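Local coordinates for protein ATP12 ATPase (Paracoccus denitrificans, PDB 2R31) that probably acts as a chaperone in the assembly of the F1 sector of ATP synthase, at residues Phe12-Val16 with Leu28-Arg32; Ser77-Ala83 with Pro163-Thr167; Met92-Tyr96 with Leu172-Pro176; Ala115-Trp120 with Leu198-Asp202; Pro122-Trp126 with Arg187-Asp191. One frame throughout, in Å; residues are numbered along the deposited sequence.

Interaction 1: Phe12-Val16 with Leu28-Arg32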
# COMPACT_ATOMS: atom_id res chain seq x y z
N PHE A 12 -27.60 -11.79 -5.02
CA PHE A 12 -28.72 -12.57 -4.48
C PHE A 12 -29.32 -11.92 -3.26
O PHE A 12 -30.20 -12.52 -2.64
CB PHE A 12 -28.29 -14.03 -4.20
CG PHE A 12 -27.22 -14.11 -3.16
CD1 PHE A 12 -27.48 -14.12 -1.80
CD2 PHE A 12 -25.88 -14.18 -3.52
CE1 PHE A 12 -26.44 -14.21 -0.90
CE2 PHE A 12 -24.85 -14.25 -2.60
CZ PHE A 12 -25.12 -14.24 -1.24
N TRP A 13 -28.83 -10.73 -2.84
CA TRP A 13 -29.32 -10.03 -1.66
C TRP A 13 -30.02 -8.76 -2.11
O TRP A 13 -29.65 -8.13 -3.08
CB TRP A 13 -28.15 -9.68 -0.70
CG TRP A 13 -27.11 -8.81 -1.34
CD1 TRP A 13 -27.03 -7.44 -1.30
CD2 TRP A 13 -26.03 -9.23 -2.16
NE1 TRP A 13 -25.95 -6.99 -2.02
CE2 TRP A 13 -25.32 -8.04 -2.57
CE3 TRP A 13 -25.52 -10.46 -2.59
CZ2 TRP A 13 -24.23 -8.10 -3.38
CZ3 TRP A 13 -24.41 -10.48 -3.42
CH2 TRP A 13 -23.80 -9.32 -3.79
N ALA A 14 -30.97 -8.34 -1.29
CA ALA A 14 -31.68 -7.11 -1.51
C ALA A 14 -31.03 -5.94 -0.79
O ALA A 14 -30.70 -4.92 -1.40
CB ALA A 14 -33.18 -7.24 -1.17
N SER A 15 -30.80 -6.11 0.51
CA SER A 15 -30.39 -5.05 1.39
C SER A 15 -28.95 -5.21 1.88
O SER A 15 -28.42 -6.32 1.95
CB SER A 15 -31.29 -4.98 2.65
OG SER A 15 -31.04 -6.05 3.54
N VAL A 16 -28.32 -4.08 2.22
CA VAL A 16 -26.97 -4.03 2.75
C VAL A 16 -27.01 -3.07 3.97
O VAL A 16 -27.62 -1.99 3.89
CB VAL A 16 -25.94 -3.52 1.75
CG1 VAL A 16 -24.56 -3.56 2.34
CG2 VAL A 16 -26.00 -4.37 0.48
N LEU A 28 -23.59 -6.45 6.54
CA LEU A 28 -24.72 -7.36 6.46
C LEU A 28 -25.35 -7.33 5.09
O LEU A 28 -25.73 -6.29 4.58
CB LEU A 28 -25.79 -6.92 7.48
CG LEU A 28 -25.36 -6.70 8.93
CD1 LEU A 28 -26.53 -6.21 9.79
CD2 LEU A 28 -24.78 -8.00 9.41
N LEU A 29 -25.49 -8.51 4.51
CA LEU A 29 -26.21 -8.73 3.24
C LEU A 29 -27.52 -9.39 3.63
O LEU A 29 -27.47 -10.54 4.10
CB LEU A 29 -25.41 -9.58 2.27
CG LEU A 29 -24.00 -9.12 1.94
CD1 LEU A 29 -23.34 -10.05 0.89
CD2 LEU A 29 -24.01 -7.70 1.45
N ASP A 30 -28.65 -8.70 3.46
CA ASP A 30 -29.92 -9.21 3.95
C ASP A 30 -29.76 -9.80 5.36
O ASP A 30 -30.17 -10.92 5.61
CB ASP A 30 -30.57 -10.23 3.01
CG ASP A 30 -31.24 -9.54 1.86
OD1 ASP A 30 -31.52 -8.31 1.89
OD2 ASP A 30 -31.52 -10.26 0.88
N GLU A 31 -29.17 -8.99 6.23
CA GLU A 31 -29.09 -9.21 7.67
C GLU A 31 -28.10 -10.29 8.05
O GLU A 31 -28.01 -10.66 9.21
CB GLU A 31 -30.44 -9.52 8.32
CG GLU A 31 -31.44 -8.41 8.03
CD GLU A 31 -31.11 -7.06 8.60
OE1 GLU A 31 -30.28 -6.94 9.55
OE2 GLU A 31 -31.70 -6.04 8.15
N ARG A 32 -27.28 -10.78 7.15
CA ARG A 32 -26.28 -11.78 7.41
C ARG A 32 -24.89 -11.25 7.24
O ARG A 32 -24.57 -10.71 6.15
CB ARG A 32 -26.43 -12.93 6.43
CG ARG A 32 -25.48 -14.03 6.67
CD ARG A 32 -25.58 -15.03 5.50
NE ARG A 32 -24.83 -16.21 5.74
CZ ARG A 32 -25.03 -17.33 5.04
NH1 ARG A 32 -25.92 -17.39 4.05
NH2 ARG A 32 -24.29 -18.38 5.33
O HOH W 1 -30.59 -12.83 0.42
O HOH W 2 -28.70 -6.17 5.41
O HOH W 3 -32.74 -5.98 5.62

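Interaction 2: Ser77-Ala83 with Pro163-Thr167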
# COMPACT_ATOMS: atom_id res chain seq x y z
N SER A 77 -7.63 -9.54 2.62
CA SER A 77 -6.19 -9.77 2.83
C SER A 77 -5.78 -9.48 4.26
O SER A 77 -5.00 -10.20 4.85
CB SER A 77 -5.40 -8.94 1.83
OG SER A 77 -4.02 -9.15 2.05
N ALA A 78 -6.31 -8.40 4.83
CA ALA A 78 -6.00 -8.10 6.22
C ALA A 78 -6.36 -9.28 7.11
O ALA A 78 -5.60 -9.69 8.00
CB ALA A 78 -6.73 -6.85 6.68
N ILE A 79 -7.55 -9.83 6.94
CA ILE A 79 -8.06 -10.87 7.81
C ILE A 79 -7.39 -12.20 7.52
O ILE A 79 -6.99 -12.92 8.47
CB ILE A 79 -9.60 -10.95 7.69
CG1 ILE A 79 -10.24 -9.68 8.22
CG2 ILE A 79 -10.15 -12.21 8.42
CD1 ILE A 79 -11.64 -9.40 7.73
N GLU A 80 -7.26 -12.59 6.26
CA GLU A 80 -6.79 -13.92 5.90
C GLU A 80 -5.26 -14.04 5.88
O GLU A 80 -4.75 -15.15 6.13
CB GLU A 80 -7.29 -14.35 4.53
CG GLU A 80 -8.82 -14.49 4.51
CD GLU A 80 -9.35 -15.22 3.35
OE1 GLU A 80 -8.66 -15.41 2.32
OE2 GLU A 80 -10.48 -15.75 3.37
N LYS A 81 -4.55 -12.97 5.56
CA LYS A 81 -3.11 -12.98 5.30
C LYS A 81 -2.32 -12.16 6.29
O LYS A 81 -1.40 -12.66 6.91
CB LYS A 81 -2.83 -12.58 3.86
CG LYS A 81 -3.50 -13.43 2.81
CD LYS A 81 -3.62 -13.10 1.36
CE LYS A 81 -3.92 -11.71 0.93
NZ LYS A 81 -3.50 -11.28 -0.42
N VAL A 82 -2.63 -10.89 6.44
CA VAL A 82 -1.74 -10.01 7.19
C VAL A 82 -1.90 -10.13 8.69
O VAL A 82 -0.90 -10.35 9.39
CB VAL A 82 -1.88 -8.54 6.74
CG1 VAL A 82 -0.99 -7.66 7.58
CG2 VAL A 82 -1.61 -8.43 5.24
N ALA A 83 -3.10 -10.06 9.22
CA ALA A 83 -3.26 -10.19 10.66
C ALA A 83 -2.73 -11.54 11.17
O ALA A 83 -1.98 -11.52 12.18
CB ALA A 83 -4.73 -9.99 11.13
N PRO A 163 -3.07 -4.06 12.44
CA PRO A 163 -3.06 -4.99 11.31
C PRO A 163 -3.66 -4.46 10.02
O PRO A 163 -3.12 -4.73 8.92
CB PRO A 163 -3.89 -6.21 11.84
CG PRO A 163 -3.59 -6.12 13.30
CD PRO A 163 -3.67 -4.65 13.68
N PHE A 164 -4.76 -3.69 10.08
CA PHE A 164 -5.31 -3.14 8.86
C PHE A 164 -4.41 -2.03 8.33
O PHE A 164 -4.28 -1.88 7.10
CB PHE A 164 -6.75 -2.64 9.09
CG PHE A 164 -7.81 -3.73 9.02
CD1 PHE A 164 -7.79 -4.83 9.87
CD2 PHE A 164 -8.80 -3.68 8.07
CE1 PHE A 164 -8.73 -5.82 9.79
CE2 PHE A 164 -9.76 -4.66 7.97
CZ PHE A 164 -9.71 -5.73 8.83
N GLY A 165 -3.75 -1.29 9.19
CA GLY A 165 -2.79 -0.29 8.76
C GLY A 165 -1.57 -0.91 8.08
O GLY A 165 -1.08 -0.40 7.07
N LEU A 166 -1.09 -2.03 8.63
CA LEU A 166 0.01 -2.75 8.00
C LEU A 166 -0.37 -3.25 6.61
O LEU A 166 0.42 -3.23 5.67
CB LEU A 166 0.44 -3.92 8.91
CG LEU A 166 1.71 -4.64 8.49
CD1 LEU A 166 2.93 -3.76 8.60
CD2 LEU A 166 1.92 -5.92 9.31
N THR A 167 -1.63 -3.72 6.49
CA THR A 167 -2.16 -4.16 5.20
C THR A 167 -2.11 -3.02 4.19
O THR A 167 -1.67 -3.22 3.06
CB THR A 167 -3.58 -4.70 5.37
OG1 THR A 167 -3.57 -5.80 6.28
CG2 THR A 167 -4.13 -5.19 4.03

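Interaction 3: Met92-Tyr96 with Leu172-Pro176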
# COMPACT_ATOMS: atom_id res chain seq x y z
N MET A 92 9.19 -8.15 7.19
CA MET A 92 9.47 -8.09 5.77
C MET A 92 9.39 -6.65 5.25
O MET A 92 10.25 -6.19 4.49
CB MET A 92 8.49 -9.04 5.05
CG MET A 92 8.63 -9.07 3.54
SD MET A 92 7.81 -7.76 2.65
CE MET A 92 6.13 -8.19 2.93
N LEU A 93 8.34 -5.93 5.65
CA LEU A 93 8.20 -4.55 5.18
C LEU A 93 9.28 -3.68 5.81
O LEU A 93 9.89 -2.81 5.14
CB LEU A 93 6.81 -4.03 5.46
CG LEU A 93 5.69 -4.67 4.65
CD1 LEU A 93 4.34 -4.19 5.14
CD2 LEU A 93 5.87 -4.41 3.15
N GLY A 94 9.56 -3.88 7.10
CA GLY A 94 10.59 -3.10 7.75
C GLY A 94 11.96 -3.33 7.09
O GLY A 94 12.81 -2.41 7.08
N ASP A 95 12.21 -4.52 6.59
CA ASP A 95 13.46 -4.85 5.93
C ASP A 95 13.69 -4.07 4.64
O ASP A 95 14.85 -3.96 4.20
CB ASP A 95 13.56 -6.30 5.62
CG ASP A 95 13.85 -7.17 6.76
OD1 ASP A 95 14.25 -6.68 7.86
OD2 ASP A 95 13.64 -8.41 6.56
N TYR A 96 12.64 -3.48 4.05
CA TYR A 96 12.89 -2.62 2.90
C TYR A 96 13.72 -1.39 3.29
O TYR A 96 14.29 -0.75 2.41
CB TYR A 96 11.58 -2.18 2.25
CG TYR A 96 11.03 -3.13 1.22
CD1 TYR A 96 10.31 -4.26 1.57
CD2 TYR A 96 11.26 -2.91 -0.14
CE1 TYR A 96 9.82 -5.11 0.65
CE2 TYR A 96 10.72 -3.76 -1.08
CZ TYR A 96 10.00 -4.88 -0.67
OH TYR A 96 9.52 -5.71 -1.67
N LEU A 172 2.10 0.17 -0.68
CA LEU A 172 2.77 1.46 -0.69
C LEU A 172 4.28 1.33 -0.54
O LEU A 172 5.02 2.24 -0.93
CB LEU A 172 2.18 2.38 0.39
CG LEU A 172 0.74 2.78 0.15
CD1 LEU A 172 0.16 3.42 1.43
CD2 LEU A 172 0.54 3.67 -1.04
N VAL A 173 4.75 0.21 -0.00
CA VAL A 173 6.16 -0.13 0.08
C VAL A 173 6.60 -0.98 -1.11
O VAL A 173 7.57 -0.69 -1.78
CB VAL A 173 6.49 -0.86 1.41
CG1 VAL A 173 7.91 -1.37 1.44
CG2 VAL A 173 6.20 0.08 2.58
N THR A 174 5.89 -2.10 -1.34
CA THR A 174 6.39 -3.09 -2.29
C THR A 174 6.29 -2.65 -3.71
O THR A 174 7.17 -3.02 -4.55
CB THR A 174 5.73 -4.48 -2.08
OG1 THR A 174 4.33 -4.32 -2.33
CG2 THR A 174 5.93 -5.00 -0.69
N LEU A 175 5.27 -1.91 -4.10
CA LEU A 175 5.14 -1.57 -5.51
C LEU A 175 6.22 -0.56 -5.91
O LEU A 175 6.95 -0.82 -6.90
CB LEU A 175 3.69 -1.21 -5.85
CG LEU A 175 2.62 -2.24 -5.41
CD1 LEU A 175 1.23 -1.74 -5.78
CD2 LEU A 175 2.87 -3.64 -5.96
N PRO A 176 6.48 0.56 -5.20
CA PRO A 176 7.61 1.38 -5.56
C PRO A 176 8.95 0.84 -5.12
O PRO A 176 10.01 1.28 -5.58
CB PRO A 176 7.27 2.70 -4.87
CG PRO A 176 6.48 2.35 -3.64
CD PRO A 176 5.62 1.17 -4.17

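Interaction 4: Ala115-Trp120 with Leu198-Asp202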
# COMPACT_ATOMS: atom_id res chain seq x y z
N ALA A 115 18.63 14.67 -10.67
CA ALA A 115 17.17 14.49 -10.62
C ALA A 115 16.76 13.65 -9.43
O ALA A 115 15.79 13.90 -8.73
CB ALA A 115 16.63 13.88 -11.90
N GLN A 116 17.51 12.56 -9.20
CA GLN A 116 17.25 11.68 -8.06
C GLN A 116 17.43 12.46 -6.76
O GLN A 116 16.62 12.34 -5.84
CB GLN A 116 18.13 10.44 -8.11
CG GLN A 116 17.81 9.42 -9.21
CD GLN A 116 18.88 8.32 -9.30
OE1 GLN A 116 20.00 8.52 -8.92
NE2 GLN A 116 18.56 7.16 -9.87
N ALA A 117 18.49 13.25 -6.63
CA ALA A 117 18.74 13.98 -5.41
C ALA A 117 17.64 14.98 -5.16
O ALA A 117 17.14 15.13 -4.03
CB ALA A 117 20.11 14.66 -5.49
N GLU A 118 17.22 15.71 -6.23
CA GLU A 118 16.17 16.72 -6.04
C GLU A 118 14.90 16.13 -5.49
O GLU A 118 14.24 16.72 -4.62
CB GLU A 118 15.87 17.41 -7.38
CG GLU A 118 14.79 18.48 -7.31
CD GLU A 118 14.30 19.02 -8.62
OE1 GLU A 118 14.40 18.38 -9.69
OE2 GLU A 118 13.77 20.14 -8.59
N GLY A 119 14.54 14.97 -6.03
CA GLY A 119 13.28 14.36 -5.60
C GLY A 119 13.37 13.62 -4.28
O GLY A 119 12.46 13.61 -3.47
N TRP A 120 14.49 12.91 -4.08
CA TRP A 120 14.60 11.95 -3.00
C TRP A 120 15.29 12.45 -1.75
O TRP A 120 14.97 12.00 -0.64
CB TRP A 120 15.33 10.68 -3.49
CG TRP A 120 14.57 9.93 -4.56
CD1 TRP A 120 13.25 10.09 -4.93
CD2 TRP A 120 15.10 8.90 -5.40
NE1 TRP A 120 12.95 9.21 -5.92
CE2 TRP A 120 14.04 8.49 -6.23
CE3 TRP A 120 16.32 8.28 -5.51
CZ2 TRP A 120 14.21 7.47 -7.19
CZ3 TRP A 120 16.48 7.29 -6.45
CH2 TRP A 120 15.45 6.88 -7.30
N LEU A 198 7.62 10.09 -7.57
CA LEU A 198 9.00 10.03 -7.07
C LEU A 198 9.65 8.70 -7.41
O LEU A 198 10.83 8.62 -7.70
CB LEU A 198 9.07 10.28 -5.56
CG LEU A 198 8.77 11.69 -5.13
CD1 LEU A 198 8.70 11.75 -3.60
CD2 LEU A 198 9.82 12.68 -5.65
N SER A 199 8.85 7.63 -7.34
CA SER A 199 9.39 6.30 -7.55
C SER A 199 9.83 6.07 -9.00
O SER A 199 10.59 5.16 -9.25
CB SER A 199 8.40 5.22 -7.17
OG SER A 199 7.36 5.06 -8.13
N ARG A 200 9.31 6.89 -9.91
CA ARG A 200 9.52 6.75 -11.36
C ARG A 200 10.61 7.64 -11.92
O ARG A 200 10.70 7.73 -13.15
CB ARG A 200 8.22 7.00 -12.12
CG ARG A 200 7.12 6.07 -11.86
CD ARG A 200 6.04 6.30 -12.87
NE ARG A 200 6.43 5.91 -14.18
CZ ARG A 200 6.22 6.06 -15.42
NH1 ARG A 200 5.33 6.97 -15.84
NH2 ARG A 200 6.81 5.44 -16.46
N ILE A 201 11.42 8.28 -11.11
CA ILE A 201 12.38 9.25 -11.67
C ILE A 201 13.26 8.62 -12.71
O ILE A 201 13.49 9.25 -13.77
CB ILE A 201 13.19 9.95 -10.52
CG1 ILE A 201 12.29 10.94 -9.79
CG2 ILE A 201 14.45 10.57 -11.04
CD1 ILE A 201 12.89 11.58 -8.54
N ASP A 202 13.80 7.41 -12.55
CA ASP A 202 14.67 6.78 -13.55
C ASP A 202 13.94 6.50 -14.87
O ASP A 202 14.44 6.81 -15.96
CB ASP A 202 15.30 5.48 -13.10
CG ASP A 202 16.27 5.64 -11.97
OD1 ASP A 202 16.31 6.76 -11.44
OD2 ASP A 202 16.94 4.63 -11.62
O HOH W 4 19.51 4.49 -11.05

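Interaction 5: Pro122-Trp126 with Arg187-Asp191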
# COMPACT_ATOMS: atom_id res chain seq x y z
N PRO A 122 14.84 15.19 -0.07
CA PRO A 122 13.88 15.68 0.95
C PRO A 122 13.23 14.56 1.72
O PRO A 122 12.89 14.74 2.89
CB PRO A 122 12.89 16.48 0.13
CG PRO A 122 13.68 16.97 -1.05
CD PRO A 122 14.55 15.80 -1.39
N LEU A 123 13.00 13.41 1.10
CA LEU A 123 12.38 12.28 1.76
C LEU A 123 13.33 11.56 2.70
O LEU A 123 12.94 11.14 3.79
CB LEU A 123 11.72 11.33 0.73
CG LEU A 123 10.29 11.93 0.49
CD1 LEU A 123 10.27 13.07 -0.41
CD2 LEU A 123 9.35 11.09 1.20
N ILE A 124 14.59 11.43 2.29
CA ILE A 124 15.63 10.96 3.19
C ILE A 124 15.69 11.89 4.42
O ILE A 124 15.79 11.40 5.56
CB ILE A 124 16.99 10.84 2.46
CG1 ILE A 124 16.98 9.80 1.31
CG2 ILE A 124 18.18 10.60 3.41
CD1 ILE A 124 16.79 8.37 1.77
N ASP A 125 15.67 13.18 4.20
CA ASP A 125 15.79 14.14 5.30
C ASP A 125 14.57 14.05 6.21
O ASP A 125 14.69 14.13 7.43
CB ASP A 125 15.96 15.57 4.80
CG ASP A 125 17.23 15.87 4.03
OD1 ASP A 125 18.17 15.05 4.08
OD2 ASP A 125 17.29 16.94 3.39
N TRP A 126 13.39 13.88 5.64
CA TRP A 126 12.16 13.70 6.42
C TRP A 126 12.31 12.49 7.34
O TRP A 126 12.02 12.54 8.54
CB TRP A 126 10.94 13.56 5.51
CG TRP A 126 9.76 13.09 6.28
CD1 TRP A 126 8.96 13.88 7.09
CD2 TRP A 126 9.25 11.77 6.34
NE1 TRP A 126 8.00 13.10 7.66
CE2 TRP A 126 8.13 11.81 7.22
CE3 TRP A 126 9.59 10.54 5.74
CZ2 TRP A 126 7.37 10.69 7.54
CZ3 TRP A 126 8.84 9.42 6.06
CH2 TRP A 126 7.76 9.51 6.94
N ARG A 187 2.23 8.43 6.98
CA ARG A 187 2.52 9.48 7.99
C ARG A 187 2.18 10.87 7.49
O ARG A 187 2.41 11.84 8.25
CB ARG A 187 3.94 9.35 8.51
CG ARG A 187 4.25 8.03 9.19
CD ARG A 187 3.23 7.54 10.17
NE ARG A 187 3.67 6.42 10.98
CZ ARG A 187 2.85 5.69 11.72
NH1 ARG A 187 3.37 4.74 12.51
NH2 ARG A 187 1.53 5.87 11.69
N GLY A 188 1.66 11.03 6.29
CA GLY A 188 1.16 12.31 5.83
C GLY A 188 2.16 13.28 5.28
O GLY A 188 1.78 14.42 5.05
N ARG A 189 3.36 12.83 4.99
CA ARG A 189 4.39 13.69 4.40
C ARG A 189 4.17 13.89 2.90
O ARG A 189 4.49 14.99 2.39
CB ARG A 189 5.76 13.13 4.72
CG ARG A 189 6.94 13.83 4.04
CD ARG A 189 7.06 15.29 4.36
NE ARG A 189 8.20 15.91 3.71
CZ ARG A 189 8.25 16.24 2.41
NH1 ARG A 189 7.18 16.04 1.67
NH2 ARG A 189 9.37 16.78 1.90
N ILE A 190 3.70 12.88 2.20
CA ILE A 190 3.35 12.95 0.78
C ILE A 190 2.07 12.14 0.58
O ILE A 190 1.73 11.33 1.44
CB ILE A 190 4.46 12.45 -0.16
CG1 ILE A 190 4.75 10.94 0.08
CG2 ILE A 190 5.69 13.31 -0.08
CD1 ILE A 190 5.87 10.35 -0.72
N ASP A 191 1.40 12.35 -0.55
CA ASP A 191 0.28 11.49 -0.93
C ASP A 191 0.78 10.41 -1.92
O ASP A 191 1.92 10.38 -2.36
CB ASP A 191 -0.86 12.34 -1.49
CG ASP A 191 -0.56 13.07 -2.75
OD1 ASP A 191 0.49 12.86 -3.38
OD2 ASP A 191 -1.44 13.91 -3.14
O HOH W 5 11.62 17.01 3.67

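Interaction 1: Phe12-Val16 with Leu28-Arg32
Trp13 takes a chi1 of 60°, its CG lodged between the backbone N and the carbonyl carbon, while Leu29 has CG anti to its own carbonyl carbon (chi1 -54°); together these turns lay the leucine's methyls over a face of the indole. Leu29 opens the type I' turn of a tight beta-hairpin, closed at Arg32, and Val16 pairs with it as an antiparallel non-hydrogen-bonded pair at the edge of the small three-stranded sheet. CD2 of Leu29 stands 4.0 Å from the centroid of the five-membered ring of Trp13, 10° off its normal, a CH-pi contact, and meets CG2 of Val16. The indole NE1 is bound to the carbonyl of Trp57 on helix 47-58. A serine in place of Trp13 would probably leave the Leu29 methyls without their aromatic floor and the Trp57 carbonyl without this donor. Asp30 suits the exposed turn because its carboxylate collects N-H groups of the incoming loop: Ala14 N reaches OD2 at 2.9 Å and Ser15 N reaches OD1 at 2.7 Å, each from above the carboxylate plane. Asp30 N returns a bond to Ser15 O at 2.8 Å. Ser15 OG takes the anti lone pair of Asp30 OD1, also at 2.8 Å.

Interaction 2: Ser77-Ala83 with Pro163-Thr167
The 77-82 part of helix 70-82 and the opening turn of helix 163-174 cross almost at right angles: the axes of 77-82 and 163-167 come within 9.3 Å at an angle of 89°. Ala78 and Thr167 have their CA atoms 5.6 Å apart. A wider pi-type turn spans 78-82, where Ser77 O accepts from both Lys81 N and Val82 N and Ala83 N bonds back to Ala78 O. At the approach, Ala78 is small enough to let the second helix in, and its CB sits 3.7 Å from the centroid of the Phe164 ring, 5° off the normal, a CH-pi contact over the middle of the face. Ile79 adds CG1 obliquely beside CZ of the same ring. This is orthogonal helix packing in an alpha-helical part of the fold, with helix 86-95 covering Pro163 and Leu166 through Phe86 and Val89. Val82 points into the joint, where its CG1 meets Leu166 CD2 at 3.8 Å. Thr167 carries a hydroxyl into these apolar surroundings: OG1 lies 3.3 Å from CB of Val82 and equally near CA of Ala78. With OG1 anti to the carbonyl carbon (chi1 -60°), the hydroxyl turns back along its own helix and donates to Pro163 O at 2.9 Å. Thr167 N reaches that oxygen from the other face of the carbonyl plane, so the polar group is satisfied within its helix while CG2 packs toward Ala78. Proline suits a first turn, which needs no N-H from it, and its CB rests on CB of Ala83.

Interaction 3: Met92-Tyr96 with Leu172-Pro176
Residues 92-96, on and just beyond helix 86-95, face residues 172-176, on and just beyond helix 163-174, closest at Leu93 and Val173, whose CA atoms are 7.1 Å apart. The contact is helix-to-helix packing in the alpha-helical part of the chain and is built mainly of aliphatic groups and one aromatic ring. Tyr96 N bonds to Leu93 O in a 3-10 turn, and the side chains of both residues reach helix 163-174. Over one face of the Tyr96 ring comes CG1 of Val173, offset toward the rim where the ring joins CB: the methyl is 3.6 Å from Tyr96 CG and 3.9 Å from the ring centroid, a CH-pi contact 23° off the normal. A beta-branched valine suits this place, for CG1 can press on the ring while its CB lies against CD2 of Leu93 at 4.0 Å. Leu179 of helix 179-186 touches both Tyr96 and Val173 and so extends the apolar cluster to a third helix. Thr174 divides its two branches by chemistry. At chi1 62°, OG1 lies between the backbone N and the carbonyl carbon and bonds to His170 O one turn earlier, whereas the methyl CG2, anti to the carbonyl carbon, faces helix 86-95. That methyl approaches the ring of Tyr96 obliquely and touches Leu93 as well, its distances being 3.9 Å to Leu93 CD2 and 3.8 Å to Tyr96 OH.

Interaction 4: Ala115-Trp120 with Leu198-Asp202
Ile201 drives its side chain into helix 110-130 as a knob into a hole formed by Ala115, Gln116, Gly119 and Trp120, lying alongside the indole but pointing the other way. Its CD1 comes 3.5 Å from NE1 of Trp120, obliquely to the ring, and CG2 rests between CG of Gln116 and CB of Ala115. Gly119 leaves room on one side of the hole: a CB there would point at the knob and collide with CD1 of Ile201, which is consistent with a glycine at this position. Leu198 fills the flank, its CD2 3.5 Å from Gly119 O.

Trp120 presents an edge rather than a face to Leu198. Its NE1 donates to Leu198 O at 2.8 Å, the oxygen lying close to the indole plane, although the indole approaches from 48° above the carbonyl plane. The carbonyl sits where helix 192-199 ends and helix 201-210 is about to begin, so the tryptophan bridges to a break between helices. Against the ring's face lies CB of Gln116 from one turn before, whose extended chain (chi2 171°) carries the amide out to Asp202. NE2 reaches OD1 on its syn side at 2.8 Å, with amide and carboxylate planes 31° apart, and a water links NE2 to Asp202 OD2. Gln116 OE1 accepts from Ala106 N, so both ends of the amide are used and its flip is fixed. The glutamine donor probably helps to stabilise the negative charge of Asp202, while the indole N-H gives Leu198 O a good partner where Ile201 N offers only a weak bond, and so probably lowers the cost of the break.

Interaction 5: Pro122-Trp126 with Arg187-Asp191
Arg187 meets Trp126 at the ring's edge, its CB 3.8 Å from CZ2, before the rest of its chain leads away to a salt bridge with Glu157. Here the loop between helices 179-186 and 192-199 packs on helix 110-130, and Gly188 closes the first of these helices in a Schellman motif, its positive phi being easy for a residue without a side chain. Arg189 then turns back over the tryptophan. Its CG lies anti to the backbone N (chi1 174°) and the chain bends at chi2, so that CB, CG and CD run across one face of the indole. CG stands 3.6 Å from the centroid of the five-membered ring of Trp126, a CH-pi contact 8° off the normal. The guanidinium plane is turned 78° from the ring, so it is the aliphatic stem of the arginine, not its charged end, that covers the indole. An alanine in place of Trp126 would probably leave this stem without its flat support, free to turn, and Glu130 without the indole N-H that it accepts. The arginine's polar end is served by a water that donates to Pro122 O at 2.7 Å and accepts from Arg189 NH2 at 2.9 Å. Ile190 follows with CD1 4.0 Å from CD2 of Leu123, an apolar touch that reaches toward Leu198 of helix 192-199. Asp191 caps a backbone N at the start of that helix with its side chain, and its OD1 is hydrogen-bonded to Thr194 OG1.

Interaction 1 stands apart, a surface contact about 30 Å from the chain's centre, where a carboxylate and waters join a turn to a loop next to one buried indole, beside the small sheet. The other four belong to the helical part and are partly buried. Interactions 2 and 3 share helix 163-174, meet through Leu166 and Leu93, and rely on methyls and aromatic faces, with the hydroxyls of Thr167 and Thr174 bonded within their own helix. Interactions 4 and 5 share helix 110-130 and touch through Leu198 and Leu123; each sets a tryptophan against a break between helices, one using its N-H, the other its face. Pro176 on Ser199 links interaction 3 to interaction 4.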